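Local atomic coordinates of insecticidal crystal protein Cry35Ab1 (Bacillus thuringiensis, PDB entry 4JP0), a protein that forms one component of a binary insecticidal toxin, together with Cry34Ab1, active on western corn rootworm larvae. Residues Y229-G234 with G311-T316; F249-D254 with T316-Y321; I184-P189 with I328-I333. All coordinates share one frame; numbering follows the deposited sequence.

Contact 1: residues Y229-G234 with G311-T316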
loop_
_atom_site.group_PDB
_atom_site.type_symbol
_atom_site.label_atom_id
_atom_site.label_comp_id
_atom_site.label_asym_id
_atom_site.label_seq_id
_atom_site.Cartn_x
_atom_site.Cartn_y
_atom_site.Cartn_z
ATOM N N TYR A 229 -23.113 18.748 20.208
ATOM C CA TYR A 229 -22.232 17.703 20.685
ATOM C C TYR A 229 -20.971 17.614 19.837
ATOM O O TYR A 229 -20.833 18.286 18.806
ATOM C CB TYR A 229 -22.960 16.351 20.715
ATOM C CG TYR A 229 -23.249 15.748 19.357
ATOM C CD1 TYR A 229 -22.424 14.746 18.821
ATOM C CD2 TYR A 229 -24.346 16.156 18.609
ATOM C CE1 TYR A 229 -22.686 14.190 17.586
ATOM C CE2 TYR A 229 -24.612 15.596 17.351
ATOM C CZ TYR A 229 -23.778 14.617 16.849
ATOM O OH TYR A 229 -24.044 14.038 15.615
ATOM N N THR A 230 -20.047 16.785 20.284
ATOM C CA THR A 230 -18.820 16.600 19.548
ATOM C C THR A 230 -18.495 15.112 19.477
ATOM O O THR A 230 -18.705 14.362 20.432
ATOM C CB THR A 230 -17.690 17.380 20.248
ATOM O OG1 THR A 230 -16.487 17.276 19.492
ATOM C CG2 THR A 230 -17.332 16.737 21.574
ATOM N N TYR A 231 -18.035 14.676 18.318
ATOM C CA TYR A 231 -17.599 13.294 18.183
ATOM C C TYR A 231 -16.166 13.354 17.717
ATOM O O TYR A 231 -15.723 14.385 17.223
ATOM C CB TYR A 231 -18.465 12.477 17.215
ATOM C CG TYR A 231 -18.421 12.935 15.785
ATOM C CD1 TYR A 231 -17.449 12.453 14.912
ATOM C CD2 TYR A 231 -19.354 13.837 15.290
ATOM C CE1 TYR A 231 -17.406 12.859 13.616
ATOM C CE2 TYR A 231 -19.317 14.245 13.968
ATOM C CZ TYR A 231 -18.338 13.748 13.140
ATOM O OH TYR A 231 -18.253 14.127 11.826
ATOM N N GLU A 232 -15.450 12.257 17.902
ATOM C CA GLU A 232 -14.055 12.154 17.521
ATOM C C GLU A 232 -13.861 11.405 16.208
ATOM O O GLU A 232 -14.618 10.505 15.883
ATOM C CB GLU A 232 -13.319 11.389 18.607
ATOM C CG GLU A 232 -13.349 12.088 19.959
ATOM C CD GLU A 232 -12.790 11.205 21.059
ATOM O OE1 GLU A 232 -12.085 10.206 20.720
ATOM O OE2 GLU A 232 -13.050 11.508 22.247
ATOM N N TRP A 233 -12.835 11.771 15.464
ATOM C CA TRP A 233 -12.497 11.030 14.259
ATOM C C TRP A 233 -11.020 11.230 14.019
ATOM O O TRP A 233 -10.350 11.912 14.805
ATOM C CB TRP A 233 -13.332 11.476 13.069
ATOM C CG TRP A 233 -13.163 12.931 12.702
ATOM C CD1 TRP A 233 -13.763 14.017 13.284
ATOM C CD2 TRP A 233 -12.364 13.439 11.639
ATOM N NE1 TRP A 233 -13.366 15.172 12.651
ATOM C CE2 TRP A 233 -12.499 14.840 11.637
ATOM C CE3 TRP A 233 -11.518 12.846 10.700
ATOM C CZ2 TRP A 233 -11.834 15.653 10.724
ATOM C CZ3 TRP A 233 -10.859 13.645 9.794
ATOM C CH2 TRP A 233 -11.012 15.036 9.811
ATOM N N GLY A 234 -10.512 10.657 12.938
ATOM C CA GLY A 234 -9.089 10.741 12.651
ATOM C C GLY A 234 -8.421 9.425 13.027
ATOM O O GLY A 234 -8.894 8.345 12.671
ATOM N N GLY A 311 -23.954 8.135 15.890
ATOM C CA GLY A 311 -23.325 8.287 14.602
ATOM C C GLY A 311 -22.289 7.220 14.310
ATOM O O GLY A 311 -21.714 6.624 15.230
ATOM N N PHE A 312 -22.089 6.963 13.023
ATOM C CA PHE A 312 -21.059 6.025 12.591
ATOM C C PHE A 312 -20.093 6.652 11.609
ATOM O O PHE A 312 -20.445 7.580 10.880
ATOM C CB PHE A 312 -21.706 4.816 11.942
ATOM C CG PHE A 312 -22.555 4.012 12.892
ATOM C CD1 PHE A 312 -23.918 4.252 13.007
ATOM C CD2 PHE A 312 -21.989 3.021 13.668
ATOM C CE1 PHE A 312 -24.695 3.537 13.880
ATOM C CE2 PHE A 312 -22.767 2.281 14.529
ATOM C CZ PHE A 312 -24.126 2.537 14.631
ATOM N N LEU A 313 -18.882 6.111 11.605
ATOM C CA LEU A 313 -17.811 6.488 10.680
ATOM C C LEU A 313 -17.312 5.246 9.978
ATOM O O LEU A 313 -17.318 4.156 10.562
ATOM C CB LEU A 313 -16.645 7.077 11.465
ATOM C CG LEU A 313 -16.951 8.444 12.081
ATOM C CD1 LEU A 313 -15.987 8.752 13.197
ATOM C CD2 LEU A 313 -16.856 9.491 10.944
ATOM N N THR A 314 -16.852 5.420 8.735
ATOM C CA THR A 314 -16.207 4.340 8.016
ATOM C C THR A 314 -14.788 4.331 8.501
ATOM O O THR A 314 -14.111 5.366 8.458
ATOM C CB THR A 314 -16.222 4.580 6.502
ATOM O OG1 THR A 314 -17.551 4.402 6.021
ATOM C CG2 THR A 314 -15.422 3.475 5.770
ATOM N N ILE A 315 -14.366 3.179 9.006
ATOM C CA ILE A 315 -13.001 2.980 9.439
ATOM C C ILE A 315 -12.228 2.346 8.308
ATOM O O ILE A 315 -12.757 1.488 7.613
ATOM C CB ILE A 315 -12.933 2.036 10.641
ATOM C CG1 ILE A 315 -13.832 2.514 11.789
ATOM C CG2 ILE A 315 -11.463 1.956 11.137
ATOM C CD1 ILE A 315 -13.383 3.869 12.396
ATOM N N THR A 316 -10.982 2.778 8.107
ATOM C CA THR A 316 -10.105 2.092 7.143
ATOM C C THR A 316 -8.931 1.521 7.910
ATOM O O THR A 316 -8.259 2.241 8.666
ATOM C CB THR A 316 -9.619 3.066 6.085
ATOM O OG1 THR A 316 -10.740 3.492 5.317
ATOM C CG2 THR A 316 -8.714 2.364 5.039
#

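Contact 2: residues F249-D254 with T316-Y321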
loop_
_atom_site.group_PDB
_atom_site.type_symbol
_atom_site.label_atom_id
_atom_site.label_comp_id
_atom_site.label_asym_id
_atom_site.label_seq_id
_atom_site.Cartn_x
_atom_site.Cartn_y
_atom_site.Cartn_z
ATOM N N PHE A 249 4.878 6.108 3.773
ATOM C CA PHE A 249 3.750 6.991 3.448
ATOM C C PHE A 249 2.897 7.241 4.680
ATOM O O PHE A 249 2.991 6.502 5.665
ATOM C CB PHE A 249 2.943 6.579 2.194
ATOM C CG PHE A 249 2.067 5.379 2.359
ATOM C CD1 PHE A 249 0.734 5.518 2.729
ATOM C CD2 PHE A 249 2.527 4.118 2.006
ATOM C CE1 PHE A 249 -0.085 4.428 2.830
ATOM C CE2 PHE A 249 1.724 3.019 2.119
ATOM C CZ PHE A 249 0.418 3.152 2.511
ATOM N N GLN A 250 2.106 8.310 4.614
ATOM C CA GLN A 250 1.189 8.679 5.704
ATOM C C GLN A 250 -0.214 8.900 5.174
ATOM O O GLN A 250 -0.411 9.087 3.965
ATOM C CB GLN A 250 1.655 9.961 6.406
ATOM C CG GLN A 250 1.660 11.199 5.517
ATOM C CD GLN A 250 2.396 12.381 6.148
ATOM O OE1 GLN A 250 3.482 12.213 6.695
ATOM N NE2 GLN A 250 1.808 13.577 6.060
ATOM N N ILE A 251 -1.189 8.895 6.086
ATOM C CA ILE A 251 -2.553 9.187 5.714
ATOM C C ILE A 251 -2.811 10.598 6.171
ATOM O O ILE A 251 -2.589 10.923 7.334
ATOM C CB ILE A 251 -3.548 8.256 6.367
ATOM C CG1 ILE A 251 -3.231 6.781 6.051
ATOM C CG2 ILE A 251 -4.907 8.584 5.826
ATOM C CD1 ILE A 251 -3.125 6.495 4.595
ATOM N N ASN A 252 -3.244 11.442 5.247
ATOM C CA ASN A 252 -3.536 12.844 5.583
ATOM C C ASN A 252 -4.984 13.057 6.001
ATOM O O ASN A 252 -5.802 12.127 5.973
ATOM C CB ASN A 252 -3.172 13.755 4.419
ATOM C CG ASN A 252 -1.709 14.052 4.374
ATOM O OD1 ASN A 252 -0.945 13.572 5.216
ATOM N ND2 ASN A 252 -1.292 14.854 3.389
ATOM N N ILE A 253 -5.316 14.294 6.372
ATOM C CA ILE A 253 -6.636 14.580 6.950
ATOM C C ILE A 253 -7.818 14.232 6.015
ATOM O O ILE A 253 -8.977 14.029 6.431
ATOM C CB ILE A 253 -6.635 16.072 7.431
ATOM C CG1 ILE A 253 -7.862 16.400 8.275
ATOM C CG2 ILE A 253 -6.503 17.028 6.247
ATOM C CD1 ILE A 253 -7.718 17.687 9.064
ATOM N N ASP A 254 -7.455 14.225 4.755
ATOM C CA ASP A 254 -8.152 13.882 3.537
ATOM C C ASP A 254 -8.472 12.359 3.493
ATOM O O ASP A 254 -9.287 11.872 2.689
ATOM C CB ASP A 254 -7.017 14.167 2.478
ATOM C CG ASP A 254 -7.465 14.046 1.028
ATOM O OD1 ASP A 254 -7.925 12.950 0.598
ATOM O OD2 ASP A 254 -7.348 14.979 0.218
ATOM N N THR A 316 -10.982 2.778 8.107
ATOM C CA THR A 316 -10.105 2.092 7.143
ATOM C C THR A 316 -8.931 1.521 7.910
ATOM O O THR A 316 -8.259 2.241 8.666
ATOM C CB THR A 316 -9.619 3.066 6.085
ATOM O OG1 THR A 316 -10.740 3.492 5.317
ATOM C CG2 THR A 316 -8.714 2.364 5.039
ATOM N N SER A 317 -8.650 0.235 7.721
ATOM C CA SER A 317 -7.534 -0.394 8.406
ATOM C C SER A 317 -6.512 -0.892 7.363
ATOM O O SER A 317 -6.814 -1.752 6.563
ATOM C CB SER A 317 -8.025 -1.594 9.233
ATOM O OG SER A 317 -6.954 -2.158 9.978
ATOM N N LEU A 318 -5.318 -0.322 7.392
ATOM C CA LEU A 318 -4.234 -0.736 6.501
ATOM C C LEU A 318 -3.369 -1.682 7.325
ATOM O O LEU A 318 -2.944 -1.329 8.427
ATOM C CB LEU A 318 -3.462 0.501 6.086
ATOM C CG LEU A 318 -4.138 1.213 4.912
ATOM C CD1 LEU A 318 -3.391 2.497 4.488
ATOM C CD2 LEU A 318 -4.206 0.260 3.764
ATOM N N GLU A 319 -3.125 -2.893 6.833
ATOM C CA GLU A 319 -2.408 -3.889 7.638
ATOM C C GLU A 319 -1.396 -4.603 6.749
ATOM O O GLU A 319 -1.723 -5.046 5.673
ATOM C CB GLU A 319 -3.400 -4.909 8.228
ATOM C CG GLU A 319 -4.487 -4.277 9.112
ATOM C CD GLU A 319 -5.629 -5.238 9.485
ATOM O OE1 GLU A 319 -5.490 -6.459 9.350
ATOM O OE2 GLU A 319 -6.700 -4.777 9.931
ATOM N N LEU A 320 -0.178 -4.726 7.240
ATOM C CA LEU A 320 0.917 -5.281 6.472
ATOM C C LEU A 320 1.416 -6.559 7.115
ATOM O O LEU A 320 1.657 -6.593 8.336
ATOM C CB LEU A 320 2.054 -4.265 6.440
ATOM C CG LEU A 320 3.299 -4.670 5.661
ATOM C CD1 LEU A 320 2.989 -4.702 4.184
ATOM C CD2 LEU A 320 4.456 -3.684 5.920
ATOM N N TYR A 321 1.611 -7.582 6.278
ATOM C CA TYR A 321 1.983 -8.927 6.726
ATOM C C TYR A 321 3.181 -9.522 5.992
ATOM O O TYR A 321 3.294 -9.388 4.748
ATOM C CB TYR A 321 0.816 -9.884 6.457
ATOM C CG TYR A 321 -0.495 -9.476 7.128
ATOM C CD1 TYR A 321 -1.301 -8.490 6.568
ATOM C CD2 TYR A 321 -0.899 -10.054 8.327
ATOM C CE1 TYR A 321 -2.466 -8.113 7.159
ATOM C CE2 TYR A 321 -2.108 -9.683 8.927
ATOM C CZ TYR A 321 -2.866 -8.702 8.346
ATOM O OH TYR A 321 -4.060 -8.301 8.933
#

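Contact 3: residues I184-P189 with I328-I333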
loop_
_atom_site.group_PDB
_atom_site.type_symbol
_atom_site.label_atom_id
_atom_site.label_comp_id
_atom_site.label_asym_id
_atom_site.label_seq_id
_atom_site.Cartn_x
_atom_site.Cartn_y
_atom_site.Cartn_z
ATOM N N ILE A 184 12.007 -5.066 -0.268
ATOM C CA ILE A 184 12.956 -3.969 -0.239
ATOM C C ILE A 184 12.308 -2.650 0.145
ATOM O O ILE A 184 12.999 -1.746 0.611
ATOM C CB ILE A 184 13.735 -3.836 -1.587
ATOM C CG1 ILE A 184 12.754 -3.716 -2.760
ATOM C CG2 ILE A 184 14.662 -5.063 -1.783
ATOM C CD1 ILE A 184 13.427 -3.249 -4.084
ATOM N N MET A 185 10.998 -2.539 -0.062
ATOM C CA MET A 185 10.263 -1.313 0.252
ATOM C C MET A 185 9.660 -1.372 1.656
ATOM O O MET A 185 8.920 -0.460 2.063
ATOM C CB MET A 185 9.131 -1.118 -0.757
ATOM C CG MET A 185 9.624 -0.940 -2.169
ATOM S SD MET A 185 8.285 -1.002 -3.347
ATOM C CE MET A 185 9.224 -1.202 -4.868
ATOM N N VAL A 186 9.949 -2.439 2.381
ATOM C CA VAL A 186 9.408 -2.621 3.719
ATOM C C VAL A 186 10.482 -2.608 4.780
ATOM O O VAL A 186 11.429 -3.366 4.689
ATOM C CB VAL A 186 8.657 -3.957 3.822
ATOM C CG1 VAL A 186 8.282 -4.248 5.289
ATOM C CG2 VAL A 186 7.433 -3.925 2.913
ATOM N N ASN A 187 10.338 -1.736 5.777
ATOM C CA ASN A 187 11.278 -1.700 6.883
ATOM C C ASN A 187 10.717 -2.598 7.970
ATOM O O ASN A 187 9.774 -2.213 8.664
ATOM C CB ASN A 187 11.488 -0.263 7.372
ATOM C CG ASN A 187 12.211 -0.192 8.711
ATOM O OD1 ASN A 187 13.173 -0.962 8.934
ATOM N ND2 ASN A 187 11.893 0.636 9.610
ATOM N N ASP A 188 11.292 -3.798 8.088
ATOM C CA ASP A 188 10.851 -4.831 9.039
ATOM C C ASP A 188 12.048 -5.111 9.946
ATOM O O ASP A 188 12.897 -5.957 9.647
ATOM C CB ASP A 188 10.415 -6.094 8.285
ATOM C CG ASP A 188 9.771 -7.163 9.194
ATOM O OD1 ASP A 188 9.902 -7.102 10.437
ATOM O OD2 ASP A 188 9.112 -8.110 8.733
ATOM N N PRO A 189 12.123 -4.351 11.035
ATOM C CA PRO A 189 13.270 -4.394 11.959
ATOM C C PRO A 189 13.432 -5.706 12.720
ATOM O O PRO A 189 14.470 -5.921 13.354
ATOM C CB PRO A 189 12.956 -3.268 12.946
ATOM C CG PRO A 189 11.467 -3.192 12.921
ATOM C CD PRO A 189 11.119 -3.347 11.439
ATOM N N ILE A 328 2.048 -12.961 8.914
ATOM C CA ILE A 328 2.491 -12.419 10.203
ATOM C C ILE A 328 2.380 -10.899 10.139
ATOM O O ILE A 328 3.063 -10.267 9.366
ATOM C CB ILE A 328 3.967 -12.841 10.493
ATOM C CG1 ILE A 328 4.031 -14.364 10.644
ATOM C CG2 ILE A 328 4.481 -12.172 11.788
ATOM C CD1 ILE A 328 5.475 -14.942 10.714
ATOM N N ARG A 329 1.494 -10.313 10.930
ATOM C CA ARG A 329 1.274 -8.881 10.846
ATOM C C ARG A 329 2.432 -8.128 11.475
ATOM O O ARG A 329 2.834 -8.447 12.604
ATOM C CB ARG A 329 -0.054 -8.502 11.545
ATOM C CG ARG A 329 -0.564 -7.129 11.175
ATOM C CD ARG A 329 -1.904 -6.746 11.857
ATOM N NE ARG A 329 -1.736 -6.685 13.303
ATOM C CZ ARG A 329 -2.658 -6.981 14.199
ATOM N NH1 ARG A 329 -3.872 -7.342 13.830
ATOM N NH2 ARG A 329 -2.364 -6.890 15.496
ATOM N N ILE A 330 2.964 -7.118 10.773
ATOM C CA ILE A 330 4.051 -6.333 11.339
ATOM C C ILE A 330 3.642 -4.864 11.519
ATOM O O ILE A 330 4.374 -4.091 12.123
ATOM C CB ILE A 330 5.366 -6.452 10.526
ATOM C CG1 ILE A 330 5.244 -5.793 9.151
ATOM C CG2 ILE A 330 5.748 -7.885 10.358
ATOM C CD1 ILE A 330 6.597 -5.349 8.561
ATOM N N MET A 331 2.468 -4.503 11.013
ATOM C CA MET A 331 2.016 -3.134 11.107
ATOM C C MET A 331 0.518 -3.010 10.845
ATOM O O MET A 331 -0.014 -3.680 9.973
ATOM C CB MET A 331 2.771 -2.254 10.110
ATOM C CG MET A 331 2.518 -0.770 10.384
ATOM S SD MET A 331 1.111 -0.170 9.426
ATOM C CE MET A 331 2.113 -0.149 7.926
ATOM N N GLN A 332 -0.151 -2.136 11.589
ATOM C CA GLN A 332 -1.546 -1.808 11.299
ATOM C C GLN A 332 -1.807 -0.386 11.703
ATOM O O GLN A 332 -1.196 0.104 12.645
ATOM C CB GLN A 332 -2.497 -2.681 12.097
ATOM C CG GLN A 332 -2.235 -2.640 13.599
ATOM C CD GLN A 332 -3.366 -3.239 14.447
ATOM O OE1 GLN A 332 -4.487 -3.444 13.969
ATOM N NE2 GLN A 332 -3.062 -3.518 15.703
ATOM N N ILE A 333 -2.736 0.260 11.014
ATOM C CA ILE A 333 -3.178 1.594 11.404
ATOM C C ILE A 333 -4.619 1.689 11.001
ATOM O O ILE A 333 -4.989 1.217 9.916
ATOM C CB ILE A 333 -2.328 2.722 10.754
ATOM C CG1 ILE A 333 -2.988 4.089 10.983
ATOM C CG2 ILE A 333 -2.192 2.486 9.287
ATOM C CD1 ILE A 333 -2.080 5.309 10.631
#

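Contact 1: residues Y229-G234 with G311-T316
L313 reaches across from strand 307-323 and lays a single methyl, CD1, over the backbone of strand 225-234, where it overlaps the step from E232 to W233. That methyl sits 3.5 Å from E232 O and 3.8 Å from W233 CB, a van der Waals contact with main chain and side-chain root alike. A third neighbour lies on the Y231 side: L313 CD1 comes within 4.3 Å of Y231 CD1, approaching the phenol ring obliquely. One leucine methyl thus makes all the close contacts between the segments, set between Y231 and W233, alternate residues whose CB atoms point toward strand 307-323.

The indole of W233 does not close over the leucine. Its chi1 of 61° sets CG between the backbone N and the carbonyl carbon, and from there the ring turns off, so that CB is the part that meets L313. No hydrogen bond joins the two segments. Their short axes run almost parallel, 5° apart, at a closest approach of 9.2 Å, too far for directly hydrogen-bonded neighbours, so the strands meet through side chains.

Here side chains join two beta strands of the elongated toxin domain. Strand 225-234 pairs with 292-301, and E232 and G234 also bond V215 and S336 of the larger sheet, in which 307-323 runs between 202-221 and 327-346. The ring of Y231 stacks on Y341 of strand 327-346, and W233 meets Y293 of strand 292-301, which extends the aromatic packing to the strands beside the contact.

Contact 2: residues F249-D254 with T316-Y321
L318 points its side chain at the short strand 249-251 and meets two partners with the same methyl. CD1 lies 4.0 Å from I251 CD1 and 4.2 Å from F249 CE1, so the leucine branch ends between an aliphatic tip and an aromatic ring. The phenyl group receives it at the rim: L318 CD1 lies near the ring plane, beside CE1, and not over a face. Neither side chain runs alongside the leucine; both pass it at a slant.

The torsions explain how two residues on one strand converge on one methyl. I251 directs its CB toward L318 and carries CD1 on a CG1 beside the backbone N (chi1 -56°). F249 sets out less directly, yet with chi1 at 73° the ring swings across until its CE1 edge reaches the leucine. All three residues are buried and no hydrogen bond crosses between the segments: this is hydrophobic core packing of a short strand against the four-stranded sheet of the toxin domain.

On segment 316-321 of strand 307-323 the alternate residues serve another side. There S317 OG donates to E319 OE2 at 2.6 Å, and that oxygen accepts through its anti lone pair. The short strand 249-251 pairs with 257-259 and directly follows helix 240-247, whose I243 touches F249. L320 packs on T246 and L247 of that helix, so the helix and its following strand lie together against strand 307-323.

Contact 3: residues I184-P189 with I328-I333
I330 packs onto loop residues V186-D188 from a classic beta bulge, in which two successive residues, I330 and M331 of edge strand 327-346, stand opposite the single L320 of strand 307-323. The close part of the contact is gathered round I330 CD1. V186 meets it tip to tip, with V186 CG1 3.8 Å from I330 CD1, and the D188 side chain crosses the isoleucine obliquely, its CG 3.7 Å from the same methyl. With chi1 at 68°, I330 CG1 stands between the backbone N and the carbonyl carbon, and a nearly extended chi2 carries CD1 out to the loop.

The other side is looser. I330 is only partly buried, and N187 contributes little more than its carbonyl, N187 O lying 4.5 Å from I330 CD1. P189 is exposed, as is R329 on the strand. N187 turns its amide elsewhere, giving an ND2 hydrogen bond to N245 O.

No hydrogen bond spans the two segments, so the loop meets the bulge through apolar contact and the flank of a carboxylate. Helix 240-247 closes in beside the pair, with L247 touching V186 and T246 touching I330. The carboxylate is held from outside: D188 OD2 is hydrogen-bonded to Y203 OH and forms a salt bridge with R322 NE, which probably favours its charged form. D188 OD2 also borders the isoleucine's second branch, 3.7 Å from I330 CG2.

How the contacts relate
Each of the three contacts has one segment on the four-stranded antiparallel sheet of the toxin domain. Contacts 1 and 2 have centres 16 Å apart and use successive parts of strand 307-323, sharing T316; W233 CH2 also packs on I253 CG1 at 3.8 Å. Contact 3 lies 13 Å from contact 2 and 27 Å from contact 1, centre to centre, with its segment 328-333 on the adjacent edge strand 327-346. Backbone bonding between L320 and the 330-331 bulge joins contacts 2 and 3. Along the chain contacts 1 and 2 interleave, and both are nested within the loop closed by contact 3. Sequence-distant segments are thereby packed against one continuous sheet of the elongated molecule.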